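Local structure of homoprotocatechuate 2,3-dioxygenase (4Z6M) at residues 23-35 with 256-268. The protein probably catalyses the iron(II)-dependent ring opening of homoprotocatechuate by molecular oxygen, as an extradiol dioxygenase. The protein carries 1 engineered substitution. Sequence-based numbering, arbitrary orientation. Where two conformers were deposited one is given.
Sequences LVVTDLAKSRNFY and LYILDPDNHRIEI. With FE2 (Fe (II) ion), chain E.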
ATOM      1  N   LEU A  23      16.669  16.534 -22.188  1.00  8.53           N
ATOM      2  CA  LEU A  23      17.335  17.441 -21.275  1.00  9.21           C
ATOM      3  C   LEU A  23      18.819  17.470 -21.567  1.00  8.50           C
ATOM      4  O   LEU A  23      19.452  16.421 -21.652  1.00 10.03           O
ATOM      5  CB  LEU A  23      17.115  17.012 -19.821  1.00 10.11           C
ATOM      6  CG  LEU A  23      15.666  16.963 -19.323  1.00 11.33           C
ATOM      7  CD1 LEU A  23      15.654  16.449 -17.891  1.00 11.83           C
ATOM      8  CD2 LEU A  23      14.978  18.312 -19.401  1.00 14.02           C
ATOM      9  N   VAL A  24      19.382  18.678 -21.637  1.00  9.22           N
ATOM     10  CA  VAL A  24      20.826  18.834 -21.654  1.00  9.46           C
ATOM     11  C   VAL A  24      21.316  18.822 -20.226  1.00  9.45           C
ATOM     12  O   VAL A  24      20.759  19.494 -19.345  1.00 10.63           O
ATOM     13  CB  VAL A  24      21.271  20.111 -22.396  1.00  9.72           C
ATOM     14  CG1 VAL A  24      22.782  20.240 -22.362  1.00 11.00           C
ATOM     15  CG2 VAL A  24      20.772  20.073 -23.838  1.00 12.42           C
ATOM     16  N   VAL A  25      22.340  18.012 -19.998  1.00  9.75           N
ATOM     17  CA  VAL A  25      22.981  17.835 -18.689  1.00  9.69           C
ATOM     18  C   VAL A  25      24.477  18.096 -18.819  1.00 10.92           C
ATOM     19  O   VAL A  25      25.033  17.938 -19.895  1.00 11.94           O
ATOM     20  CB  VAL A  25      22.723  16.425 -18.115  1.00 10.92           C
ATOM     21  CG1 VAL A  25      21.225  16.196 -17.981  1.00 11.42           C
ATOM     22  CG2 VAL A  25      23.380  15.337 -18.969  1.00 12.19           C
ATOM     23  N   THR A  26      25.126  18.503 -17.729  1.00 10.52           N
ATOM     24  CA  THR A  26      26.524  18.941 -17.803  1.00 12.71           C
ATOM     25  C   THR A  26      27.530  17.828 -17.531  1.00 13.12           C
ATOM     26  O   THR A  26      28.661  17.888 -18.023  1.00 16.71           O
ATOM     27  CB  THR A  26      26.822  20.120 -16.849  1.00 13.25           C
ATOM     28  OG1 THR A  26      26.484  19.783 -15.499  1.00 13.92           O
ATOM     29  CG2 THR A  26      26.081  21.383 -17.330  1.00 14.80           C
ATOM     30  N   ASP A  27      27.117  16.842 -16.730  1.00 12.64           N
ATOM     31  CA  ASP A  27      27.994  15.714 -16.379  1.00 13.61           C
ATOM     32  C   ASP A  27      27.152  14.458 -16.548  1.00 13.57           C
ATOM     33  O   ASP A  27      26.274  14.153 -15.720  1.00 12.96           O
ATOM     34  CB  ASP A  27      28.487  15.865 -14.943  1.00 13.77           C
ATOM     35  CG  ASP A  27      29.451  14.782 -14.512  1.00 16.23           C
ATOM     36  OD1 ASP A  27      29.274  13.595 -14.864  1.00 17.25           O
ATOM     37  OD2 ASP A  27      30.412  15.127 -13.782  1.00 22.28           O
ATOM     38  N   LEU A  28      27.382  13.756 -17.645  1.00 13.10           N
ATOM     39  CA  LEU A  28      26.522  12.652 -18.029  1.00 12.77           C
ATOM     40  C   LEU A  28      26.557  11.522 -17.004  1.00 11.75           C
ATOM     41  O   LEU A  28      25.525  10.931 -16.689  1.00 12.26           O
ATOM     42  CB  LEU A  28      26.890  12.159 -19.420  1.00 14.40           C
ATOM     43  CG  LEU A  28      25.902  11.255 -20.144  1.00 13.69           C
ATOM     44  CD1 LEU A  28      24.642  12.001 -20.529  1.00 14.86           C
ATOM     45  CD2 LEU A  28      26.591  10.715 -21.381  1.00 16.12           C
ATOM     46  N   ALA A  29      27.727  11.229 -16.441  1.00 11.46           N
ATOM     47  CA  ALA A  29      27.816  10.174 -15.420  1.00 12.64           C
ATOM     48  C   ALA A  29      27.061  10.488 -14.136  1.00 11.70           C
ATOM     49  O   ALA A  29      26.414   9.612 -13.559  1.00 12.47           O
ATOM     50  CB  ALA A  29      29.265   9.835 -15.098  1.00 13.45           C
ATOM     51  N   LYS A  30      27.139  11.741 -13.695  1.00 11.56           N
ATOM     52  CA  LYS A  30      26.422  12.145 -12.493  1.00 11.95           C
ATOM     53  C   LYS A  30      24.917  12.073 -12.763  1.00 10.73           C
ATOM     54  O   LYS A  30      24.139  11.614 -11.921  1.00 11.14           O
ATOM     55  CB  LYS A  30      26.826  13.557 -12.053  1.00 14.56           C
ATOM     56  CG  LYS A  30      28.209  13.602 -11.413  1.00 18.51           C
ATOM     57  CD  LYS A  30      28.487  14.983 -10.843  1.00 24.30           C
ATOM     58  CE  LYS A  30      29.407  14.946  -9.629  1.00 31.81           C
ATOM     59  NZ  LYS A  30      29.460  16.309  -9.002  1.00 35.16           N
ATOM     60  N   SER A  31      24.506  12.518 -13.946  1.00  9.39           N
ATOM     61  CA  SER A  31      23.094  12.417 -14.314  1.00  9.89           C
ATOM     62  C   SER A  31      22.632  10.965 -14.414  1.00 10.33           C
ATOM     63  O   SER A  31      21.548  10.614 -13.950  1.00 10.37           O
ATOM     64  CB  SER A  31      22.820  13.176 -15.600  1.00 11.28           C
ATOM     65  OG  SER A  31      23.130  14.545 -15.413  1.00 12.60           O
ATOM     66  N   ARG A  32      23.476  10.097 -14.973  1.00 10.45           N
ATOM     67  CA  ARG A  32      23.150   8.665 -15.016  1.00 10.50           C
ATOM     68  C   ARG A  32      22.956   8.098 -13.619  1.00  9.58           C
ATOM     69  O   ARG A  32      22.023   7.322 -13.376  1.00 10.65           O
ATOM     70  CB  ARG A  32      24.269   7.876 -15.719  1.00 11.42           C
ATOM     71  CG  ARG A  32      23.822   6.468 -16.108  1.00 11.68           C
ATOM     72  CD  ARG A  32      24.985   5.644 -16.664  1.00 10.97           C
ATOM     73  NE  ARG A  32      24.558   4.388 -17.269  1.00 12.13           N
ATOM     74  CZ  ARG A  32      24.184   3.317 -16.581  1.00 11.94           C
ATOM     75  NH1 ARG A  32      24.206   3.322 -15.254  1.00 13.31           N
ATOM     76  NH2 ARG A  32      23.819   2.220 -17.230  1.00 12.76           N
ATOM     77  N   ASN A  33      23.824   8.472 -12.687  0.50 10.20           N
ATOM     78  CA  ASN A  33      23.699   7.963 -11.331  0.50 11.22           C
ATOM     79  C   ASN A  33      22.336   8.342 -10.725  0.50 10.54           C
ATOM     80  O   ASN A  33      21.715   7.548 -10.017  0.50 11.67           O
ATOM     81  CB  ASN A  33      24.856   8.460 -10.464  0.50 12.82           C
ATOM     82  CG  ASN A  33      24.738   8.022  -9.019  0.50 15.13           C
ATOM     83  OD1 ASN A  33      24.423   8.831  -8.151  0.50 19.82           O
ATOM     84  ND2 ASN A  33      24.988   6.747  -8.754  0.50 17.06           N
ATOM     85  N   PHE A  34      21.876   9.553 -11.010  1.00  9.71           N
ATOM     86  CA  PHE A  34      20.589  10.005 -10.479  1.00  9.28           C
ATOM     87  C   PHE A  34      19.441   9.239 -11.146  1.00  8.29           C
ATOM     88  O   PHE A  34      18.583   8.664 -10.468  1.00  9.59           O
ATOM     89  CB  PHE A  34      20.440  11.504 -10.702  1.00  9.18           C
ATOM     90  CG  PHE A  34      19.164  12.101 -10.135  1.00  9.99           C
ATOM     91  CD1 PHE A  34      19.068  12.376  -8.775  1.00 11.58           C
ATOM     92  CD2 PHE A  34      18.085  12.414 -10.951  1.00  9.74           C
ATOM     93  CE1 PHE A  34      17.909  12.952  -8.246  1.00 11.87           C
ATOM     94  CE2 PHE A  34      16.932  12.985 -10.424  1.00  9.89           C
ATOM     95  CZ  PHE A  34      16.855  13.255  -9.080  1.00 10.46           C
ATOM     96  N   TYR A  35      19.381   9.262 -12.479  1.00  8.48           N
ATOM     97  CA  TYR A  35      18.213   8.729 -13.152  1.00  8.72           C
ATOM     98  C   TYR A  35      18.153   7.204 -13.208  1.00  8.79           C
ATOM     99  O   TYR A  35      17.053   6.631 -13.205  1.00  8.47           O
ATOM    100  CB  TYR A  35      18.097   9.286 -14.564  1.00  8.70           C
ATOM    101  CG  TYR A  35      17.708  10.755 -14.585  1.00  8.96           C
ATOM    102  CD1 TYR A  35      16.387  11.139 -14.412  1.00  8.82           C
ATOM    103  CD2 TYR A  35      18.639  11.750 -14.786  1.00  9.28           C
ATOM    104  CE1 TYR A  35      16.012  12.471 -14.418  1.00  8.18           C
ATOM    105  CE2 TYR A  35      18.275  13.089 -14.804  1.00  8.68           C
ATOM    106  CZ  TYR A  35      16.961  13.444 -14.622  1.00  8.90           C
ATOM    107  OH  TYR A  35      16.550  14.744 -14.613  1.00 10.51           O
ATOM    108  N   LEU A 256       5.596  14.232  -5.317  1.00  6.09           N
ATOM    109  CA  LEU A 256       6.902  14.520  -4.752  1.00  6.43           C
ATOM    110  C   LEU A 256       7.683  15.318  -5.782  1.00  6.26           C
ATOM    111  O   LEU A 256       7.586  15.004  -6.964  1.00  7.28           O
ATOM    112  CB  LEU A 256       7.662  13.220  -4.460  1.00  7.07           C
ATOM    113  CG  LEU A 256       9.083  13.355  -3.893  1.00  7.82           C
ATOM    114  CD1 LEU A 256       9.077  13.994  -2.516  1.00  8.82           C
ATOM    115  CD2 LEU A 256       9.776  12.017  -3.919  1.00  8.09           C
ATOM    116  N   TYR A 257       8.446  16.332  -5.364  1.00  7.02           N
ATOM    117  CA  TYR A 257       9.372  17.009  -6.278  1.00  6.52           C
ATOM    118  C   TYR A 257      10.815  16.842  -5.804  1.00  7.18           C
ATOM    119  O   TYR A 257      11.126  17.113  -4.645  1.00  7.31           O
ATOM    120  CB  TYR A 257       9.062  18.507  -6.398  1.00  7.23           C
ATOM    121  CG  TYR A 257       7.671  18.790  -6.912  1.00  6.65           C
ATOM    122  CD1 TYR A 257       7.375  18.841  -8.274  1.00  6.81           C
ATOM    123  CD2 TYR A 257       6.619  18.975  -6.009  1.00  7.58           C
ATOM    124  CE1 TYR A 257       6.095  19.108  -8.721  1.00  7.25           C
ATOM    125  CE2 TYR A 257       5.356  19.224  -6.449  1.00  7.09           C
ATOM    126  CZ  TYR A 257       5.093  19.290  -7.799  1.00  7.33           C
ATOM    127  OH  TYR A 257       3.818  19.539  -8.182  1.00  9.00           O
ATOM    128  N   ILE A 258      11.679  16.407  -6.719  1.00  6.72           N
ATOM    129  CA  ILE A 258      13.077  16.215  -6.451  1.00  7.37           C
ATOM    130  C   ILE A 258      13.892  16.952  -7.516  1.00  7.47           C
ATOM    131  O   ILE A 258      13.367  17.340  -8.574  1.00  8.03           O
ATOM    132  CB  ILE A 258      13.446  14.711  -6.367  1.00  7.83           C
ATOM    133  CG1 ILE A 258      13.186  14.016  -7.692  1.00  8.39           C
ATOM    134  CG2 ILE A 258      12.667  14.050  -5.223  1.00  8.30           C
ATOM    135  CD1 ILE A 258      13.469  12.534  -7.697  1.00  8.98           C
ATOM    136  N   LEU A 259      15.177  17.108  -7.236  1.00  7.83           N
ATOM    137  CA  LEU A 259      16.075  17.881  -8.108  1.00  8.26           C
ATOM    138  C   LEU A 259      17.218  17.011  -8.623  1.00  8.31           C
ATOM    139  O   LEU A 259      17.929  16.428  -7.835  1.00  9.66           O
ATOM    140  CB  LEU A 259      16.647  19.097  -7.373  1.00  9.15           C
ATOM    141  CG  LEU A 259      15.603  20.060  -6.821  1.00 10.86           C
ATOM    142  CD1 LEU A 259      16.283  21.072  -5.945  1.00 14.07           C
ATOM    143  CD2 LEU A 259      14.793  20.727  -7.916  1.00 11.72           C
ATOM    144  N   ASP A 260      17.414  16.993  -9.935  1.00  8.58           N
ATOM    145  CA  ASP A 260      18.532  16.247 -10.544  1.00  8.24           C
ATOM    146  C   ASP A 260      19.849  17.026 -10.368  1.00  8.78           C
ATOM    147  O   ASP A 260      19.843  18.127  -9.806  1.00  9.03           O
ATOM    148  CB  ASP A 260      18.192  15.832 -11.989  1.00  8.64           C
ATOM    149  CG  ASP A 260      18.645  16.825 -13.063  1.00  8.09           C
ATOM    150  OD1 ASP A 260      19.043  17.965 -12.734  1.00  9.57           O
ATOM    151  OD2 ASP A 260      18.594  16.431 -14.263  1.00  9.93           O
ATOM    152  N   PRO A 261      20.971  16.468 -10.849  1.00  9.39           N
ATOM    153  CA  PRO A 261      22.252  17.116 -10.583  1.00  9.50           C
ATOM    154  C   PRO A 261      22.428  18.510 -11.191  1.00 10.06           C
ATOM    155  O   PRO A 261      23.238  19.279 -10.681  1.00 14.93           O
ATOM    156  CB  PRO A 261      23.267  16.094 -11.106  1.00  9.74           C
ATOM    157  CG  PRO A 261      22.569  14.781 -10.879  1.00  9.76           C
ATOM    158  CD  PRO A 261      21.151  15.072 -11.278  1.00  9.19           C
ATOM    159  N   ASP A 262      21.688  18.806 -12.267  1.00  9.69           N
ATOM    160  CA  ASP A 262      21.674  20.128 -12.892  1.00 10.20           C
ATOM    161  C   ASP A 262      20.512  20.999 -12.415  1.00 11.00           C
ATOM    162  O   ASP A 262      20.216  22.031 -13.022  1.00 11.91           O
ATOM    163  CB  ASP A 262      21.618  19.981 -14.403  1.00 10.67           C
ATOM    164  CG  ASP A 262      22.934  19.509 -14.972  1.00 11.62           C
ATOM    165  OD1 ASP A 262      23.925  20.234 -14.854  1.00 15.18           O
ATOM    166  OD2 ASP A 262      22.979  18.382 -15.471  1.00 12.76           O
ATOM    167  N   ASN A 263      19.872  20.562 -11.329  0.50 10.50           N
ATOM    168  CA  ASN A 263      18.700  21.230 -10.748  0.50 10.21           C
ATOM    169  C   ASN A 263      17.423  21.101 -11.584  0.50  9.16           C
ATOM    170  O   ASN A 263      16.414  21.711 -11.218  0.50 10.96           O
ATOM    171  CB  ASN A 263      18.999  22.705 -10.390  0.50 11.12           C
ATOM    172  CG  ASN A 263      20.224  22.846  -9.492  0.50 12.15           C
ATOM    173  OD1 ASN A 263      20.458  22.008  -8.622  0.50 14.54           O
ATOM    174  ND2 ASN A 263      21.000  23.917  -9.689  0.50 14.10           N
ATOM    175  N   HIS A 264      17.421  20.305 -12.659  1.00  9.27           N
ATOM    176  CA  HIS A 264      16.158  19.997 -13.341  1.00  9.02           C
ATOM    177  C   HIS A 264      15.226  19.332 -12.319  1.00  8.44           C
ATOM    178  O   HIS A 264      15.618  18.398 -11.626  1.00 10.07           O
ATOM    179  CB  HIS A 264      16.305  19.082 -14.535  1.00  8.91           C
ATOM    180  CG  HIS A 264      17.183  19.609 -15.618  1.00  9.54           C
ATOM    181  ND1 HIS A 264      17.015  20.848 -16.205  1.00 10.92           N
ATOM    182  CD2 HIS A 264      18.224  19.029 -16.250  1.00  9.19           C
ATOM    183  CE1 HIS A 264      17.923  20.998 -17.159  1.00 11.03           C
ATOM    184  NE2 HIS A 264      18.655  19.895 -17.214  1.00  9.83           N
ATOM    185  N   ARG A 265      13.992  19.820 -12.242  1.00  8.29           N
ATOM    186  CA  ARG A 265      12.999  19.301 -11.302  1.00  7.68           C
ATOM    187  C   ARG A 265      12.208  18.169 -11.910  1.00  7.63           C
ATOM    188  O   ARG A 265      11.693  18.268 -13.028  1.00  7.54           O
ATOM    189  CB  ARG A 265      12.084  20.452 -10.907  1.00  7.61           C
ATOM    190  CG  ARG A 265      10.983  20.099  -9.926  1.00  7.73           C
ATOM    191  CD  ARG A 265      10.048  21.266  -9.670  1.00  7.80           C
ATOM    192  NE  ARG A 265      10.664  22.370  -8.937  1.00  7.96           N
ATOM    193  CZ  ARG A 265      11.035  23.548  -9.447  1.00  8.30           C
ATOM    194  NH1 ARG A 265      10.927  23.811 -10.744  1.00  8.26           N
ATOM    195  NH2 ARG A 265      11.519  24.479  -8.627  1.00  9.35           N
ATOM    196  N   ILE A 266      12.114  17.085 -11.140  1.00  8.61           N
ATOM    197  CA  ILE A 266      11.327  15.920 -11.525  1.00  7.45           C
ATOM    198  C   ILE A 266      10.212  15.765 -10.489  1.00  6.99           C
ATOM    199  O   ILE A 266      10.477  15.788  -9.278  1.00  7.63           O
ATOM    200  CB  ILE A 266      12.188  14.643 -11.552  1.00  8.49           C
ATOM    201  CG1 ILE A 266      13.387  14.854 -12.500  1.00  8.93           C
ATOM    202  CG2 ILE A 266      11.358  13.442 -11.962  1.00  9.32           C
ATOM    203  CD1 ILE A 266      13.039  15.072 -13.948  1.00  9.99           C
ATOM    204  N   GLU A 267       8.981  15.629 -10.971  1.00  6.69           N
ATOM    205  CA  GLU A 267       7.851  15.277 -10.119  1.00  6.57           C
ATOM    206  C   GLU A 267       7.611  13.775 -10.243  1.00  6.33           C
ATOM    207  O   GLU A 267       7.671  13.205 -11.342  1.00  7.10           O
ATOM    208  CB  GLU A 267       6.596  16.037 -10.535  1.00  6.81           C
ATOM    209  CG  GLU A 267       5.425  15.855  -9.594  1.00  6.86           C
ATOM    210  CD  GLU A 267       4.183  16.594 -10.005  1.00  7.81           C
ATOM    211  OE1 GLU A 267       4.188  17.227 -11.074  1.00  7.66           O
ATOM    212  OE2 GLU A 267       3.170  16.517  -9.252  1.00  7.83           O
ATOM    213  N   ILE A 268       7.266  13.167  -9.114  1.00  5.94           N
ATOM    214  CA  ILE A 268       6.735  11.815  -9.071  1.00  5.98           C
ATOM    215  C   ILE A 268       5.275  11.925  -8.641  1.00  5.98           C
ATOM    216  O   ILE A 268       4.962  12.725  -7.787  1.00  7.51           O
ATOM    217  CB  ILE A 268       7.523  10.907  -8.096  1.00  7.60           C
ATOM    218  CG1 ILE A 268       9.051  11.187  -8.097  1.00  9.28           C
ATOM    219  CG2 ILE A 268       7.153   9.461  -8.406  1.00  7.45           C
ATOM    220  CD1 ILE A 268       9.718  10.881  -9.395  1.00 10.55           C
TER
HETATM  221 FE   FE2 E 401       3.082  18.582 -12.159  1.00  7.97          FE
HETATM  222  O   HOH W   1      24.984  16.600 -14.733  1.00 13.35           O
HETATM  223  O   HOH W   2      21.342  16.279 -14.609  1.00 12.47           O
HETATM  224  O   HOH W   3       1.390  17.722 -11.131  1.00  9.11           O
HETATM  225  O   HOH W   4       1.869  19.938 -13.322  1.00  7.24           O
HETATM  226  O   HOH W   5       2.966  20.088 -10.546  1.00 10.35           O
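Asp262 OD2 is gripped by three donors: Thr26 N at 3.1 Å, met on the syn side but well out of the carboxylate plane, and two waters, both of which also bond to Ser31 OG. The other oxygen, Asp262 OD1, takes a bond from Thr26 OG1 at 2.7 Å through its syn lone pair. One carboxylate thus clasps both the backbone and the side chain of Thr26, and the paired bonds fix the rotation of the carboxylate, just ahead of the helix that Asp27 caps.

Deeper in, the Tyr35 hydroxyl reaches the turn, and OH donates to Asp260 OD2 over 2.7 Å, on the anti side but tilted out of the carboxylate plane, with ring and carboxylate planes 79° apart. Asp260 OD1 takes weak bonds from Asp262 N and His264 N, so this carboxylate braces the type I turn of its own hairpin while it anchors the helix. The Phe34 ring lies against that turn: Asp260 CA sits over one face in a CH-pi contact, 3.7 Å from the centroid. With CG anti to the backbone N (chi1 -177°), the ring extends toward the hairpin strands, where CZ touches Ile258 CD1, while Phe34 CB packs on Pro261 CD. Ile266 CD1 meets the edge of the Tyr35 ring. Beside the strand end, His264 NE2 donates almost straight (172°) to Val24 O, which lies in the imidazole plane, though the N-H comes in tilted from the carbonyl plane; Ser309 holds ND1.

The contact joins the two glyoxalase-family regions of the chain: the end of strand 15-25 and the start of helix 28-38 receive the hairpin of strands 254-259 and 265-270. Farther along that hairpin, Glu267 binds the iron(II) with His155 and His214, completing the facial triad of two histidines and one carboxylate, while helix 222-234 packs against Ile258 and strand 64-68 against Tyr35.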